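Local coordinates for protein cephalosporin acylase (Bacillus halodurans, PDB 2NLZ) that is of unconfirmed function but is probably an Ntn hydrolase that cleaves amide bonds of cephalosporin or gamma-glutamyl type substrates, at residues Tyr262-Ile267 against Val275-Leu280; Tyr289-Asp292 against Thr296-Lys299; Thr358-Thr363 against Arg511-Trp516; Thr420-Phe425 against Gln446-Val451; Met452-Thr455 against Gly459-Pro462. The protein carries 1 engineered substitution. All blocks are in the same frame, centred on the assembly; numbering follows the deposited sequence.

In the fold
Contacts 1, 3 and 4 are buried in the alpha-beta-beta-alpha sandwich expected of an Ntn hydrolase, whereas contacts 2 and 5 lie farther out, where other subunits pack against the chain. Contacts 1 and 4 sit side by side, with centres about 8 Å apart, on the neighbouring strands 262-266 and 424-428, and a hydrogen bond between Glu266 and His448 links them. Contact 3, strand on strand, is mostly apolar. Contacts 4 and 5 share helix 444-457, the first using its N-terminal half and the second its C-terminal end. Contact 2 works at the start of helix 294-314 and reaches contact 5 through Lys291 and Asn454. Hydrogen bonds dominate contacts 2 and 5; packing dominates contacts 1, 3 and 4.

Contact 1 of 5, residues Tyr262-Ile267 against Val275-Leu280; sequences YRVWEI and VALEAL
Val264 is the first residue of strand 262-266 to meet helix 274-283, and it does so through Leu277. Its CG1 methyl lies 3.9 Å from Leu277 CD1, while Val264 O approaches the same methyl to 3.4 Å, so one branch of the leucine rests against both the side chain and the backbone of the valine. The two side chains run past one another in opposite directions. Trp265 turns its side chain to the other side of the strand. Glu266 comes back to the helix side and packs against both methyls of Leu277: its CG is 3.6 Å from Leu277 CD1 and 3.8 Å from Leu277 CD2, so that the aliphatic part of the acid lies along the fork of the leucine. A bend at chi2 (-78°) then turns the carboxylate aside, with Glu266 OE2 3.8 Å from Ala276 CB. The CB and CG of this buried acid thus pack on Leu277, while OE2 is hydrogen-bonded to His448 ND1 of helix 444-457. The strand and the helix segment run nearly antiparallel, at 154°, with axes 8.9 Å apart. Strand 262-266 is flanked by strands 250-259 and 424-428, and helix 274-283 packs in turn against helices 294-314 and 444-457, so the contact joins the sheet to its helical layer.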
# COMPACT_ATOMS: atom_id res chain seq x y z
N TYR D 262 20.91 18.13 -20.63
CA TYR D 262 20.36 19.26 -19.90
C TYR D 262 21.49 19.99 -19.18
O TYR D 262 22.59 19.45 -19.01
CB TYR D 262 19.33 18.78 -18.87
CG TYR D 262 18.05 18.20 -19.45
CD1 TYR D 262 16.89 18.97 -19.52
CD2 TYR D 262 18.01 16.88 -19.93
CE1 TYR D 262 15.72 18.45 -20.06
CE2 TYR D 262 16.84 16.35 -20.46
CZ TYR D 262 15.70 17.14 -20.52
OH TYR D 262 14.53 16.64 -21.05
N ARG D 263 21.23 21.22 -18.76
CA ARG D 263 22.13 21.93 -17.86
C ARG D 263 21.43 22.29 -16.56
O ARG D 263 20.36 22.92 -16.56
CB ARG D 263 22.75 23.16 -18.53
CG ARG D 263 23.66 22.81 -19.71
CD ARG D 263 24.71 23.89 -19.94
NE ARG D 263 25.82 23.81 -18.99
CZ ARG D 263 26.94 23.11 -19.20
NH1 ARG D 263 27.10 22.43 -20.32
NH2 ARG D 263 27.90 23.10 -18.28
N VAL D 264 22.04 21.88 -15.45
CA VAL D 264 21.51 22.13 -14.11
C VAL D 264 22.20 23.37 -13.52
O VAL D 264 23.42 23.37 -13.33
CB VAL D 264 21.73 20.92 -13.19
CG1 VAL D 264 21.04 21.14 -11.87
CG2 VAL D 264 21.20 19.67 -13.84
N TRP D 265 21.42 24.40 -13.22
CA TRP D 265 21.98 25.66 -12.76
C TRP D 265 21.80 25.89 -11.26
O TRP D 265 20.75 25.56 -10.69
CB TRP D 265 21.37 26.83 -13.52
CG TRP D 265 21.64 26.78 -14.97
CD1 TRP D 265 20.88 26.17 -15.92
CD2 TRP D 265 22.75 27.37 -15.66
NE1 TRP D 265 21.45 26.34 -17.16
CE2 TRP D 265 22.60 27.07 -17.03
CE3 TRP D 265 23.86 28.12 -15.25
CZ2 TRP D 265 23.52 27.50 -18.00
CZ3 TRP D 265 24.78 28.54 -16.21
CH2 TRP D 265 24.59 28.23 -17.58
N GLU D 266 22.84 26.43 -10.63
CA GLU D 266 22.78 26.87 -9.25
C GLU D 266 23.46 28.24 -9.14
O GLU D 266 24.25 28.63 -10.01
CB GLU D 266 23.51 25.86 -8.35
CG GLU D 266 22.97 24.43 -8.35
CD GLU D 266 21.71 24.24 -7.51
OE1 GLU D 266 21.40 25.09 -6.65
OE2 GLU D 266 21.03 23.20 -7.72
N ILE D 267 23.15 28.97 -8.07
CA ILE D 267 23.94 30.12 -7.65
C ILE D 267 25.33 29.63 -7.24
O ILE D 267 25.44 28.61 -6.55
CB ILE D 267 23.27 30.83 -6.45
CG1 ILE D 267 21.89 31.39 -6.84
CG2 ILE D 267 24.19 31.90 -5.83
CD1 ILE D 267 21.89 32.36 -8.02
N VAL D 275 27.15 21.70 -4.30
CA VAL D 275 27.06 20.31 -3.83
C VAL D 275 26.19 19.47 -4.75
O VAL D 275 26.60 18.40 -5.18
CB VAL D 275 26.53 20.23 -2.39
CG1 VAL D 275 26.34 18.78 -1.96
CG2 VAL D 275 27.49 20.93 -1.44
N ALA D 276 25.01 19.98 -5.07
CA ALA D 276 24.12 19.32 -6.02
C ALA D 276 24.84 19.04 -7.32
O ALA D 276 24.85 17.92 -7.81
CB ALA D 276 22.88 20.17 -6.27
N LEU D 277 25.45 20.09 -7.86
CA LEU D 277 26.22 20.05 -9.11
C LEU D 277 27.34 19.00 -9.14
O LEU D 277 27.43 18.18 -10.06
CB LEU D 277 26.78 21.44 -9.41
CG LEU D 277 26.04 22.30 -10.43
CD1 LEU D 277 24.57 22.01 -10.49
CD2 LEU D 277 26.25 23.77 -10.14
N GLU D 278 28.19 19.02 -8.12
CA GLU D 278 29.26 18.04 -7.99
C GLU D 278 28.72 16.61 -7.85
O GLU D 278 29.21 15.69 -8.51
CB GLU D 278 30.16 18.40 -6.80
CG GLU D 278 31.36 17.48 -6.64
CD GLU D 278 32.14 17.75 -5.37
OE1 GLU D 278 32.08 18.89 -4.85
OE2 GLU D 278 32.81 16.82 -4.89
N ALA D 279 27.71 16.44 -7.00
CA ALA D 279 27.05 15.15 -6.85
C ALA D 279 26.53 14.64 -8.19
O ALA D 279 26.84 13.52 -8.59
CB ALA D 279 25.94 15.21 -5.81
N LEU D 280 25.76 15.48 -8.90
CA LEU D 280 25.28 15.09 -10.23
C LEU D 280 26.43 14.70 -11.15
O LEU D 280 26.29 13.78 -11.97
CB LEU D 280 24.44 16.20 -10.89
CG LEU D 280 22.91 16.17 -10.81
CD1 LEU D 280 22.39 14.76 -10.54
CD2 LEU D 280 22.39 17.13 -9.75

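Contact 2 of 5, residues Tyr289-Asp292 against Thr296-Lys299; sequences YHKD and TYHK
The Tyr297 ring meets Asp292 at its edge, with Asp292 OD1 in the ring plane beside the phenol oxygen. Another aromatic ring, Phe485, packs edge-to-face with it, and the His290 ring stacks on His290 of the second subunit. The carboxylate of Asp292 is turned 45° from the Tyr297 ring, and the two side chains lie side by side pointing the same way. Tyr297 OH donates to Asp292 OD1 over 2.9 Å, arriving from above the carboxylate plane, 35° out of it. The other oxygen, Asp292 OD2, is bonded to Tyr12 OH of the third subunit, so the carboxylate is held through both oxygens and its rotation should be restricted. Lys291 runs out almost fully extended, with a final bend at chi4 (61°), and crosses the tyrosine so that its NZ comes to 3.7 Å from Tyr297 OH; the ammonium group finds its hydrogen bond at Asn454 OD1. A second bond ties the backbone of the loop to the helix. Thr296 OG1 donates to His290 O at 2.8 Å, nearly along the C=O axis, and also bonds to Thr293 OG1, while Thr296 CB packs on Lys291 O at 3.4 Å. Side chains from the first turn of helix 294-314 thus reach back to the loop leading into it, a local loop-to-helix junction that also forms part of the interfaces with two neighbouring subunits.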
# COMPACT_ATOMS: atom_id res chain seq x y z
N TYR D 289 18.65 3.79 -15.90
CA TYR D 289 17.49 3.24 -16.63
C TYR D 289 16.20 3.20 -15.80
O TYR D 289 15.18 3.70 -16.26
CB TYR D 289 17.81 1.88 -17.29
CG TYR D 289 19.07 1.88 -18.14
CD1 TYR D 289 19.16 2.63 -19.32
CD2 TYR D 289 20.19 1.12 -17.77
CE1 TYR D 289 20.32 2.63 -20.09
CE2 TYR D 289 21.35 1.11 -18.54
CZ TYR D 289 21.40 1.87 -19.70
OH TYR D 289 22.55 1.86 -20.45
N HIS D 290 16.24 2.63 -14.60
CA HIS D 290 15.08 2.71 -13.69
C HIS D 290 15.36 3.28 -12.29
O HIS D 290 16.40 3.00 -11.68
CB HIS D 290 14.32 1.39 -13.60
CG HIS D 290 12.95 1.53 -13.03
ND1 HIS D 290 11.88 2.03 -13.75
CD2 HIS D 290 12.47 1.28 -11.78
CE1 HIS D 290 10.81 2.06 -12.99
NE2 HIS D 290 11.13 1.61 -11.79
N LYS D 291 14.39 4.05 -11.77
CA LYS D 291 14.52 4.77 -10.50
C LYS D 291 14.52 3.90 -9.25
O LYS D 291 15.39 4.06 -8.39
CB LYS D 291 13.39 5.78 -10.36
CG LYS D 291 13.35 6.46 -9.01
CD LYS D 291 12.33 7.57 -9.01
CE LYS D 291 12.08 8.11 -7.59
NZ LYS D 291 13.28 8.70 -6.93
N ASP D 292 13.54 3.01 -9.14
CA ASP D 292 13.33 2.25 -7.91
C ASP D 292 14.11 0.93 -7.86
O ASP D 292 13.51 -0.13 -7.74
CB ASP D 292 11.84 2.03 -7.66
CG ASP D 292 11.09 3.33 -7.33
OD1 ASP D 292 11.30 3.88 -6.22
OD2 ASP D 292 10.29 3.79 -8.18
N THR D 296 20.35 2.19 -7.93
CA THR D 296 20.13 3.61 -8.18
C THR D 296 20.23 4.44 -6.92
O THR D 296 21.01 5.39 -6.89
CB THR D 296 18.77 3.87 -8.84
OG1 THR D 296 18.66 3.09 -10.03
CG2 THR D 296 18.64 5.33 -9.22
N TYR D 297 19.48 4.07 -5.88
CA TYR D 297 19.53 4.80 -4.60
C TYR D 297 20.94 4.79 -4.01
O TYR D 297 21.39 5.80 -3.49
CB TYR D 297 18.51 4.28 -3.58
CG TYR D 297 17.08 4.65 -3.89
CD1 TYR D 297 16.60 5.96 -3.68
CD2 TYR D 297 16.18 3.70 -4.39
CE1 TYR D 297 15.27 6.31 -3.97
CE2 TYR D 297 14.85 4.04 -4.68
CZ TYR D 297 14.40 5.34 -4.47
OH TYR D 297 13.09 5.66 -4.76
N HIS D 298 21.63 3.66 -4.12
CA HIS D 298 22.99 3.55 -3.61
C HIS D 298 23.92 4.58 -4.24
O HIS D 298 24.56 5.36 -3.52
CB HIS D 298 23.55 2.15 -3.83
CG HIS D 298 24.93 1.95 -3.27
ND1 HIS D 298 25.20 1.98 -1.91
CD2 HIS D 298 26.11 1.70 -3.88
CE1 HIS D 298 26.48 1.76 -1.71
NE2 HIS D 298 27.06 1.59 -2.89
N LYS D 299 23.98 4.58 -5.57
CA LYS D 299 24.82 5.54 -6.29
C LYS D 299 24.41 6.99 -5.99
O LYS D 299 25.28 7.83 -5.73
CB LYS D 299 24.82 5.24 -7.79
CG LYS D 299 25.53 3.94 -8.16
CD LYS D 299 25.13 3.48 -9.55
CE LYS D 299 25.87 2.21 -9.95
NZ LYS D 299 25.36 1.71 -11.25

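Contact 3 of 5, residues Thr358-Thr363 against Arg511-Trp516; sequences TVYLAT and RGQIIW
This is face-to-face packing of two strands inside the four-layered alpha-beta-beta-alpha sandwich expected of an Ntn hydrolase. Strands 359-365 and 512-517 run nearly parallel over the segments, at 11°, with axes 6.7 Å apart, yet no hydrogen bond joins them directly; Val359, Leu361 and Thr363 pair instead with strand 370-376, and Ala362 with Ala27 of strand 24-28. Tyr360 and Ala362 point inward from one strand, Gln513 and Ile515 from the other. On the outer sides Leu361 packs on helix 47-61, while Trp516 packs against Met452 and Thr455 of helix 444-457, which gives the order helix, strand, strand, helix. Tyr360 has CG anti to the backbone N (chi1 -180°), and its ring slides past the aliphatic part of Gln513: Tyr360 CD2 lies 3.7 Å from Gln513 CG, while the ring edge at CE2 meets Gln513 O at 3.4 Å. Ring and amide planes are 27° apart. The polar ends turn elsewhere, Tyr360 OH to Ser372 OG and Gln513 NE2 to Thr528 OG1, so the ring meets aliphatic carbon, with backbone oxygens also bordering the interface. Where Thr358 opens the first segment, a water donates to Thr358 O at 2.9 Å and takes a weak bond from Arg511 NH1, which also forms a salt bridge with Glu62. Farther along, the CD1 methyl of Ile515 sits against Ala362, 4.1 Å from its CB and 3.3 Å from Ala362 O.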
# COMPACT_ATOMS: atom_id res chain seq x y z
N THR D 358 12.68 28.21 5.79
CA THR D 358 12.94 28.61 4.40
C THR D 358 11.64 28.59 3.59
O THR D 358 10.78 27.75 3.82
CB THR D 358 14.00 27.68 3.75
OG1 THR D 358 15.15 27.60 4.60
CG2 THR D 358 14.42 28.19 2.39
N VAL D 359 11.50 29.51 2.65
CA VAL D 359 10.38 29.46 1.71
C VAL D 359 10.88 29.40 0.28
O VAL D 359 11.72 30.21 -0.13
CB VAL D 359 9.35 30.63 1.90
CG1 VAL D 359 8.56 30.45 3.18
CG2 VAL D 359 10.02 31.99 1.90
N TYR D 360 10.39 28.42 -0.47
CA TYR D 360 10.70 28.36 -1.90
C TYR D 360 9.47 28.69 -2.73
O TYR D 360 8.33 28.51 -2.30
CB TYR D 360 11.34 27.02 -2.32
CG TYR D 360 11.64 27.01 -3.80
CD1 TYR D 360 12.68 27.76 -4.31
CD2 TYR D 360 10.84 26.30 -4.70
CE1 TYR D 360 12.94 27.82 -5.67
CE2 TYR D 360 11.09 26.34 -6.06
CZ TYR D 360 12.15 27.10 -6.54
OH TYR D 360 12.42 27.16 -7.89
N LEU D 361 9.73 29.17 -3.94
CA LEU D 361 8.75 29.87 -4.74
C LEU D 361 9.19 29.73 -6.19
O LEU D 361 10.40 29.81 -6.49
CB LEU D 361 8.76 31.33 -4.29
CG LEU D 361 8.11 32.56 -4.88
CD1 LEU D 361 8.47 33.66 -3.93
CD2 LEU D 361 8.61 32.88 -6.28
N ALA D 362 8.24 29.53 -7.10
CA ALA D 362 8.57 29.53 -8.52
C ALA D 362 7.49 30.21 -9.31
O ALA D 362 6.30 29.97 -9.10
CB ALA D 362 8.79 28.12 -9.02
N THR D 363 7.91 31.07 -10.23
CA THR D 363 7.00 31.81 -11.10
C THR D 363 7.43 31.77 -12.57
O THR D 363 8.63 31.72 -12.89
CB THR D 363 6.90 33.26 -10.68
OG1 THR D 363 8.22 33.77 -10.50
CG2 THR D 363 6.14 33.41 -9.37
N ARG D 511 10.30 20.84 1.24
CA ARG D 511 9.16 21.25 0.41
C ARG D 511 9.67 21.65 -0.97
O ARG D 511 10.65 22.36 -1.10
CB ARG D 511 8.39 22.40 1.07
CG ARG D 511 7.71 21.99 2.40
CD ARG D 511 7.38 23.17 3.29
NE ARG D 511 7.38 22.79 4.70
CZ ARG D 511 7.10 23.61 5.71
NH1 ARG D 511 6.78 24.87 5.47
NH2 ARG D 511 7.12 23.17 6.96
N GLY D 512 9.01 21.18 -2.02
CA GLY D 512 9.47 21.52 -3.35
C GLY D 512 8.43 22.20 -4.20
O GLY D 512 7.23 22.06 -3.95
N GLN D 513 8.88 22.96 -5.19
CA GLN D 513 8.00 23.45 -6.25
C GLN D 513 8.74 23.36 -7.58
O GLN D 513 9.96 23.56 -7.65
CB GLN D 513 7.56 24.90 -6.02
CG GLN D 513 7.32 25.32 -4.57
CD GLN D 513 5.99 24.84 -4.03
OE1 GLN D 513 5.86 24.58 -2.83
NE2 GLN D 513 5.00 24.74 -4.92
N ILE D 514 7.99 23.05 -8.63
CA ILE D 514 8.54 22.91 -9.96
C ILE D 514 7.56 23.54 -10.94
O ILE D 514 6.35 23.34 -10.85
CB ILE D 514 8.77 21.41 -10.32
CG1 ILE D 514 9.96 20.82 -9.55
CG2 ILE D 514 9.00 21.23 -11.82
CD1 ILE D 514 10.07 19.30 -9.60
N ILE D 515 8.10 24.34 -11.86
CA ILE D 515 7.40 24.74 -13.07
C ILE D 515 8.29 24.39 -14.27
O ILE D 515 9.41 24.89 -14.36
CB ILE D 515 7.05 26.25 -13.10
CG1 ILE D 515 6.14 26.63 -11.94
CG2 ILE D 515 6.32 26.60 -14.37
CD1 ILE D 515 5.87 28.11 -11.85
N TRP D 516 7.80 23.53 -15.17
CA TRP D 516 8.51 23.27 -16.43
C TRP D 516 7.80 23.90 -17.63
O TRP D 516 6.59 23.79 -17.78
CB TRP D 516 8.73 21.77 -16.72
CG TRP D 516 9.53 20.94 -15.72
CD1 TRP D 516 9.29 19.64 -15.40
CD2 TRP D 516 10.68 21.33 -14.95
NE1 TRP D 516 10.19 19.19 -14.47
CE2 TRP D 516 11.06 20.21 -14.17
CE3 TRP D 516 11.43 22.51 -14.84
CZ2 TRP D 516 12.16 20.23 -13.28
CZ3 TRP D 516 12.52 22.55 -13.95
CH2 TRP D 516 12.88 21.41 -13.19
O HOH W 1 8.31 26.32 3.21

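Contact 4 of 5, residues Thr420-Phe425 against Gln446-Val451; sequences TIIPGF and QGHMQV
A CH-pi contact between Ile422 and His448 carries the apolar side of this packing. The CD1 methyl of Ile422 lies over one face of the imidazole, 3.6 Å from the ring centroid and only 14° off the ring normal, and Ile422 CG1 follows at 3.5 Å from His448 CE1. The isoleucine can lie over the ring in this way because its CG1 takes the crowded position between the backbone N and the carbonyl carbon (chi1 61°), and the two side chains slide past each other in opposite directions. Backbone atoms of the incoming chain border the same imidazole: Pro423 C stands at its edge, and Gly424 N is 3.8 Å from His448 CE1. Among the polar groups, His448 ND1 is satisfied by Glu266, a bond that should help set the ring's rotation. Phe436 meets the imidazole edge-to-face as a further aromatic neighbour. Within the helix, Gln446 O accepts two bonds, each of 3.0 Å, from Gln450 N and Gln450 NE2; they reach it from opposite faces of its carbonyl plane, and Gln450 NE2 also bonds to Trp471 O. The contact thus joins the chain entering strand 424-428 to the N-terminal half of helix 444-457. That strand lies between 262-266 and 431-438, and Phe425 on its far side packs on strand 71-78, while Met449 and Gln446 meet helix 294-314.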
# COMPACT_ATOMS: atom_id res chain seq x y z
N THR D 420 22.72 27.88 2.95
CA THR D 420 21.97 26.65 2.65
C THR D 420 20.88 26.81 1.60
O THR D 420 20.55 25.86 0.88
CB THR D 420 21.34 26.05 3.91
OG1 THR D 420 20.51 27.03 4.55
CG2 THR D 420 22.42 25.55 4.86
N ILE D 421 20.29 28.00 1.57
CA ILE D 421 19.31 28.41 0.60
C ILE D 421 19.84 28.31 -0.82
O ILE D 421 20.82 28.98 -1.18
CB ILE D 421 18.97 29.86 0.86
CG1 ILE D 421 17.97 30.00 1.98
CG2 ILE D 421 18.38 30.54 -0.35
CD1 ILE D 421 17.65 31.46 2.14
N ILE D 422 19.20 27.49 -1.65
CA ILE D 422 19.63 27.32 -3.04
C ILE D 422 18.48 27.22 -4.05
O ILE D 422 17.71 26.25 -4.05
CB ILE D 422 20.65 26.13 -3.21
CG1 ILE D 422 20.03 24.77 -2.81
CG2 ILE D 422 21.95 26.39 -2.43
CD1 ILE D 422 20.85 23.56 -3.26
N PRO D 423 18.34 28.23 -4.91
CA PRO D 423 17.34 28.17 -5.96
C PRO D 423 17.95 27.53 -7.20
O PRO D 423 19.10 27.82 -7.57
CB PRO D 423 17.04 29.64 -6.24
CG PRO D 423 18.32 30.37 -5.90
CD PRO D 423 19.12 29.49 -4.95
N GLY D 424 17.20 26.64 -7.83
CA GLY D 424 17.73 25.92 -8.97
C GLY D 424 17.05 26.30 -10.26
O GLY D 424 15.90 26.76 -10.25
N PHE D 425 17.75 26.12 -11.37
CA PHE D 425 17.15 26.28 -12.68
C PHE D 425 17.60 25.20 -13.65
O PHE D 425 18.77 24.81 -13.65
CB PHE D 425 17.46 27.65 -13.27
CG PHE D 425 16.39 28.17 -14.20
CD1 PHE D 425 15.41 29.03 -13.73
CD2 PHE D 425 16.37 27.81 -15.55
CE1 PHE D 425 14.42 29.51 -14.58
CE2 PHE D 425 15.39 28.29 -16.40
CZ PHE D 425 14.42 29.15 -15.91
N GLN D 446 20.48 17.63 -1.68
CA GLN D 446 20.00 16.26 -1.80
C GLN D 446 18.65 16.22 -2.51
O GLN D 446 18.42 15.35 -3.37
CB GLN D 446 19.94 15.59 -0.44
CG GLN D 446 21.18 15.86 0.41
CD GLN D 446 21.29 14.99 1.65
OE1 GLN D 446 21.17 13.75 1.58
NE2 GLN D 446 21.53 15.63 2.79
N GLY D 447 17.79 17.17 -2.16
CA GLY D 447 16.50 17.35 -2.84
C GLY D 447 16.63 17.81 -4.28
O GLY D 447 15.84 17.42 -5.15
N HIS D 448 17.63 18.65 -4.54
CA HIS D 448 17.97 19.06 -5.89
C HIS D 448 18.45 17.86 -6.72
O HIS D 448 18.07 17.70 -7.88
CB HIS D 448 19.05 20.14 -5.87
CG HIS D 448 18.53 21.52 -5.60
ND1 HIS D 448 19.07 22.64 -6.19
CD2 HIS D 448 17.52 21.95 -4.81
CE1 HIS D 448 18.41 23.71 -5.77
NE2 HIS D 448 17.47 23.32 -4.93
N MET D 449 19.27 17.00 -6.12
CA MET D 449 19.75 15.83 -6.85
C MET D 449 18.60 14.90 -7.17
O MET D 449 18.54 14.33 -8.27
CB MET D 449 20.84 15.07 -6.08
CG MET D 449 21.62 14.12 -6.98
SD MET D 449 22.84 12.99 -6.23
CE MET D 449 21.82 12.23 -5.01
N GLN D 450 17.68 14.74 -6.21
CA GLN D 450 16.56 13.83 -6.40
C GLN D 450 15.60 14.31 -7.48
O GLN D 450 15.31 13.55 -8.40
CB GLN D 450 15.88 13.46 -5.09
CG GLN D 450 16.74 12.53 -4.23
CD GLN D 450 16.29 12.45 -2.77
OE1 GLN D 450 15.31 11.78 -2.45
NE2 GLN D 450 17.02 13.12 -1.89
N VAL D 451 15.15 15.58 -7.42
CA VAL D 451 14.22 16.07 -8.46
C VAL D 451 14.87 16.08 -9.84
O VAL D 451 14.20 15.82 -10.84
CB VAL D 451 13.56 17.46 -8.17
CG1 VAL D 451 12.89 17.49 -6.81
CG2 VAL D 451 14.55 18.59 -8.29

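Contact 5 of 5, residues Met452-Thr455 against Gly459-Pro462; sequences MMNT and GLNP
The C-terminal end of helix 444-457 is closed by the turn through Gly459, in which the carbonyls of Asn454 and Thr455 accept from the backbone N of Leu460 and Gly459, respectively. Leu460 N donates to Asn454 O at 2.9 Å with an N-H...O angle of 163°, and a weak bond of 3.3 Å runs from Gly459 N to Thr455 O. Gly459, with positive phi (64°), is the first residue to leave helical geometry. A glycine in this place is the usual C' residue of helix termination, but the bond from Leu460 spans one residue more than the 6-to-1 bond of a Schellman motif, in keeping with the wider pi-type turn at 453-455. Leu460 then folds back over the last turn: its CD2 rests on Asn454 CB at 3.7 Å, crossing that side chain at an angle. The Asn454 amide is engaged elsewhere, OD1 by Lys291 NZ and ND2 by Ala465 O. A water donates both to Thr455 OG1 and, over 2.9 Å, to Leu460 O, while Thr455 OG1 is also bonded to Val451 O. Tyr12 of the third subunit packs on Leu460, and Asn461 is the N-cap of helix 462-467, its OD1 accepting from Ala464 N.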
# COMPACT_ATOMS: atom_id res chain seq x y z
N MET D 452 16.18 16.36 -9.90
CA MET D 452 16.88 16.38 -11.18
C MET D 452 16.95 14.99 -11.81
O MET D 452 16.70 14.83 -13.01
CB MET D 452 18.28 17.02 -11.08
CG MET D 452 18.29 18.56 -11.07
SD MET D 452 17.41 19.31 -12.46
CE MET D 452 15.74 19.52 -11.85
N MET D 453 17.24 13.99 -10.99
CA MET D 453 17.27 12.62 -11.49
C MET D 453 15.87 12.08 -11.77
O MET D 453 15.66 11.36 -12.74
CB MET D 453 18.02 11.73 -10.53
CG MET D 453 19.48 12.03 -10.51
SD MET D 453 20.36 10.59 -9.96
CE MET D 453 21.06 11.25 -8.49
N ASN D 454 14.90 12.46 -10.93
CA ASN D 454 13.50 12.13 -11.18
C ASN D 454 13.01 12.71 -12.50
O ASN D 454 12.17 12.12 -13.17
CB ASN D 454 12.62 12.62 -10.03
CG ASN D 454 12.86 11.87 -8.73
OD1 ASN D 454 13.56 10.85 -8.70
ND2 ASN D 454 12.30 12.38 -7.63
N THR D 455 13.53 13.87 -12.86
CA THR D 455 13.10 14.54 -14.08
C THR D 455 13.85 14.07 -15.31
O THR D 455 13.25 13.61 -16.29
CB THR D 455 13.19 16.06 -13.92
OG1 THR D 455 12.38 16.45 -12.81
CG2 THR D 455 12.66 16.76 -15.15
N GLY D 459 12.10 10.55 -15.98
CA GLY D 459 10.97 11.06 -16.77
C GLY D 459 9.66 11.29 -16.03
O GLY D 459 8.57 11.17 -16.63
N LEU D 460 9.77 11.63 -14.74
CA LEU D 460 8.61 11.94 -13.92
C LEU D 460 8.10 13.32 -14.25
O LEU D 460 8.90 14.23 -14.52
CB LEU D 460 8.98 11.86 -12.44
CG LEU D 460 8.72 10.56 -11.67
CD1 LEU D 460 8.48 9.36 -12.59
CD2 LEU D 460 9.86 10.31 -10.70
N ASN D 461 6.79 13.49 -14.22
CA ASN D 461 6.21 14.83 -14.30
C ASN D 461 6.49 15.66 -13.03
O ASN D 461 6.78 15.07 -11.98
CB ASN D 461 4.72 14.76 -14.66
CG ASN D 461 3.87 14.31 -13.50
OD1 ASN D 461 4.01 14.81 -12.38
ND2 ASN D 461 2.94 13.40 -13.78
N PRO D 462 6.42 17.01 -13.11
CA PRO D 462 6.76 17.90 -11.98
C PRO D 462 6.13 17.47 -10.65
O PRO D 462 6.84 17.45 -9.63
CB PRO D 462 6.21 19.26 -12.43
CG PRO D 462 5.39 18.99 -13.66
CD PRO D 462 6.02 17.80 -14.29
O HOH W 2 9.75 16.44 -12.90